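Local structure of D-isomer specific 2-hydroxyacid dehydrogenase family protein (Desulfovibrio vulgaris, 5TX7) at residues A[157-162]-A[206-211]. The protein probably oxidises or reduces 2-hydroxy acids of the D configuration as an NAD-dependent dehydrogenase. Numbering follows the deposited sequence.
Sequences GNTGRR and SLHCPL
Gly160, in the first turn of the helix that follows its N-cap Gly157, faces His208 just past the end of strand 204-207, with 5.7 Å between the CA atoms of Gly160 and His208. No direct hydrogen bond joins the segments; a water bridges them, accepting from Gly160 N at 3.1 Å and donating to His208 O at 3.2 Å. Gly160 CA lies over one face of the imidazole, 4.3 Å from the centroid of the His208 ring and 24° off the ring normal, a CH-pi contact displaced toward the rim. Thr159 meets the same ring obliquely: with OG1 beside the backbone N (chi1 -59°), CG2 is the branch anti to N, and it approaches His208 ND1 to 3.5 Å. At the other ring nitrogen, His208 NE2 hydrogen-bonds Ser206 OG at 2.7 Å, which restrains the ring's rotation. Together with Gly155, Gly157 and Gly160 fit the GxGxxG pattern of a Rossmann strand-turn-helix, consistent with the nucleotide-binding Rossmann domain of this dehydrogenase family. Strand 204-207 runs parallel between strands 150-154 and 231-235, with His208 touching Ile153, while helix 100-116 packs against Thr159 through Val103 and against Ser206 through Val107.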
ATOM      1  N   GLY A 157      -0.305  -9.663 -19.293  1.00 45.84           N
ATOM      2  CA  GLY A 157      -0.128 -11.025 -18.787  1.00 44.49           C
ATOM      3  C   GLY A 157      -0.664 -11.121 -17.367  1.00 44.85           C
ATOM      4  O   GLY A 157      -1.431 -10.265 -16.926  1.00 43.34           O
ATOM      5  N   ASN A 158      -0.219 -12.132 -16.632  1.00 46.76           N
ATOM      6  CA  ASN A 158      -0.747 -12.415 -15.286  1.00 48.83           C
ATOM      7  C   ASN A 158      -0.584 -11.249 -14.295  1.00 46.65           C
ATOM      8  O   ASN A 158      -1.523 -10.940 -13.561  1.00 47.36           O
ATOM      9  CB  ASN A 158      -0.068 -13.649 -14.683  1.00 54.03           C
ATOM     10  CG  ASN A 158      -0.364 -14.937 -15.455  1.00 57.80           C
ATOM     11  OD1 ASN A 158       0.537 -15.711 -15.746  1.00 58.80           O
ATOM     12  ND2 ASN A 158      -1.616 -15.165 -15.778  1.00 60.87           N
ATOM     13  N   THR A 159       0.591 -10.620 -14.286  1.00 43.46           N
ATOM     14  CA  THR A 159       0.885  -9.564 -13.319  1.00 41.72           C
ATOM     15  C   THR A 159       0.030  -8.327 -13.619  1.00 40.91           C
ATOM     16  O   THR A 159      -0.680  -7.825 -12.751  1.00 41.74           O
ATOM     17  CB  THR A 159       2.382  -9.213 -13.330  1.00 38.20           C
ATOM     18  OG1 THR A 159       3.139 -10.372 -13.027  1.00 36.71           O
ATOM     19  CG2 THR A 159       2.713  -8.200 -12.293  1.00 38.23           C
ATOM     20  N   GLY A 160       0.099  -7.881 -14.867  1.00 40.57           N
ATOM     21  CA  GLY A 160      -0.771  -6.843 -15.397  1.00 41.25           C
ATOM     22  C   GLY A 160      -2.239  -7.041 -15.055  1.00 40.11           C
ATOM     23  O   GLY A 160      -2.890  -6.127 -14.606  1.00 42.57           O
ATOM     24  N   ARG A 161      -2.751  -8.240 -15.247  1.00 48.46           N
ATOM     25  CA  ARG A 161      -4.152  -8.533 -14.927  1.00 50.25           C
ATOM     26  C   ARG A 161      -4.444  -8.411 -13.450  1.00 48.64           C
ATOM     27  O   ARG A 161      -5.520  -7.939 -13.075  1.00 44.91           O
ATOM     28  CB  ARG A 161      -4.522  -9.945 -15.362  1.00 54.69           C
ATOM     29  CG  ARG A 161      -4.617 -10.097 -16.866  1.00 60.29           C
ATOM     30  CD  ARG A 161      -4.571 -11.559 -17.233  1.00 68.53           C
ATOM     31  NE  ARG A 161      -4.388 -11.767 -18.661  1.00 75.71           N
ATOM     32  CZ  ARG A 161      -4.311 -12.967 -19.230  1.00 86.83           C
ATOM     33  NH1 ARG A 161      -4.381 -14.074 -18.486  1.00 91.10           N
ATOM     34  NH2 ARG A 161      -4.150 -13.070 -20.547  1.00 91.89           N
ATOM     35  N   ARG A 162      -3.489  -8.855 -12.622  1.00 49.63           N
ATOM     36  CA  ARG A 162      -3.577  -8.712 -11.157  1.00 46.59           C
ATOM     37  C   ARG A 162      -3.601  -7.235 -10.779  1.00 41.80           C
ATOM     38  O   ARG A 162      -4.440  -6.798  -9.993  1.00 38.86           O
ATOM     39  CB  ARG A 162      -2.403  -9.419 -10.481  1.00 48.20           C
ATOM     40  CG  ARG A 162      -2.556  -9.681  -9.010  1.00 52.22           C
ATOM     41  CD  ARG A 162      -3.555 -10.794  -8.800  1.00 57.87           C
ATOM     42  NE  ARG A 162      -4.734 -10.260  -8.189  1.00 61.76           N
ATOM     43  CZ  ARG A 162      -5.905 -10.887  -8.166  1.00 73.21           C
ATOM     44  NH1 ARG A 162      -6.946 -10.294  -7.595  1.00 75.92           N
ATOM     45  NH2 ARG A 162      -6.064 -12.112  -8.688  1.00 80.89           N
ATOM     46  N   SER A 206       1.496   1.731 -15.246  1.00 38.57           N
ATOM     47  CA  SER A 206       2.353   0.679 -14.738  1.00 37.73           C
ATOM     48  C   SER A 206       2.838  -0.259 -15.841  1.00 39.07           C
ATOM     49  O   SER A 206       2.036  -0.733 -16.642  1.00 41.63           O
ATOM     50  CB  SER A 206       1.610  -0.129 -13.691  1.00 38.40           C
ATOM     51  OG  SER A 206       2.515  -1.018 -13.029  1.00 40.93           O
ATOM     52  N   LEU A 207       4.139  -0.574 -15.847  1.00 39.00           N
ATOM     53  CA  LEU A 207       4.762  -1.374 -16.910  1.00 38.65           C
ATOM     54  C   LEU A 207       4.859  -2.850 -16.556  1.00 41.18           C
ATOM     55  O   LEU A 207       5.350  -3.209 -15.482  1.00 41.76           O
ATOM     56  CB  LEU A 207       6.161  -0.839 -17.222  1.00 39.35           C
ATOM     57  CG  LEU A 207       6.256   0.647 -17.610  1.00 37.75           C
ATOM     58  CD1 LEU A 207       7.673   0.959 -18.080  1.00 40.29           C
ATOM     59  CD2 LEU A 207       5.244   1.066 -18.672  1.00 35.85           C
ATOM     60  N   HIS A 208       4.387  -3.704 -17.467  1.00 43.35           N
ATOM     61  CA  HIS A 208       4.311  -5.155 -17.245  1.00 45.54           C
ATOM     62  C   HIS A 208       4.585  -5.966 -18.513  1.00 50.35           C
ATOM     63  O   HIS A 208       3.968  -7.009 -18.741  1.00 54.06           O
ATOM     64  CB  HIS A 208       2.933  -5.515 -16.678  1.00 43.74           C
ATOM     65  CG  HIS A 208       2.655  -4.858 -15.375  1.00 40.05           C
ATOM     66  ND1 HIS A 208       3.212  -5.310 -14.201  1.00 40.91           N
ATOM     67  CD2 HIS A 208       1.973  -3.733 -15.063  1.00 37.31           C
ATOM     68  CE1 HIS A 208       2.849  -4.522 -13.210  1.00 38.60           C
ATOM     69  NE2 HIS A 208       2.094  -3.553 -13.709  1.00 37.58           N
ATOM     70  N   CYS A 209       5.532  -5.485 -19.310  1.00 51.94           N
ATOM     71  CA  CYS A 209       5.851  -6.061 -20.609  1.00 54.87           C
ATOM     72  C   CYS A 209       7.322  -6.470 -20.661  1.00 58.09           C
ATOM     73  O   CYS A 209       8.162  -5.898 -19.953  1.00 57.24           O
ATOM     74  CB  CYS A 209       5.541  -5.075 -21.741  1.00 54.97           C
ATOM     75  SG  CYS A 209       6.330  -3.446 -21.608  1.00 54.63           S
ATOM     76  N   PRO A 210       7.643  -7.481 -21.490  1.00 53.96           N
ATOM     77  CA  PRO A 210       9.048  -7.869 -21.598  1.00 55.81           C
ATOM     78  C   PRO A 210       9.866  -6.832 -22.370  1.00 56.95           C
ATOM     79  O   PRO A 210       9.304  -6.093 -23.185  1.00 58.37           O
ATOM     80  CB  PRO A 210       9.004  -9.216 -22.329  1.00 57.70           C
ATOM     81  CG  PRO A 210       7.647  -9.332 -22.926  1.00 58.23           C
ATOM     82  CD  PRO A 210       6.766  -8.248 -22.392  1.00 55.74           C
ATOM     83  N   LEU A 211      11.167  -6.771 -22.087  1.00 58.65           N
ATOM     84  CA  LEU A 211      12.079  -5.906 -22.831  1.00 60.05           C
ATOM     85  C   LEU A 211      12.485  -6.600 -24.132  1.00 64.64           C
ATOM     86  O   LEU A 211      12.979  -7.719 -24.111  1.00 64.04           O
ATOM     87  CB  LEU A 211      13.324  -5.571 -21.996  1.00 60.83           C
ATOM     88  CG  LEU A 211      14.372  -4.630 -22.616  1.00 61.26           C
ATOM     89  CD1 LEU A 211      13.781  -3.248 -22.854  1.00 58.70           C
ATOM     90  CD2 LEU A 211      15.596  -4.541 -21.720  1.00 61.36           C
TER
HETATM   91  O   HOH W   1       1.745  -8.838 -17.258  1.00 44.40           O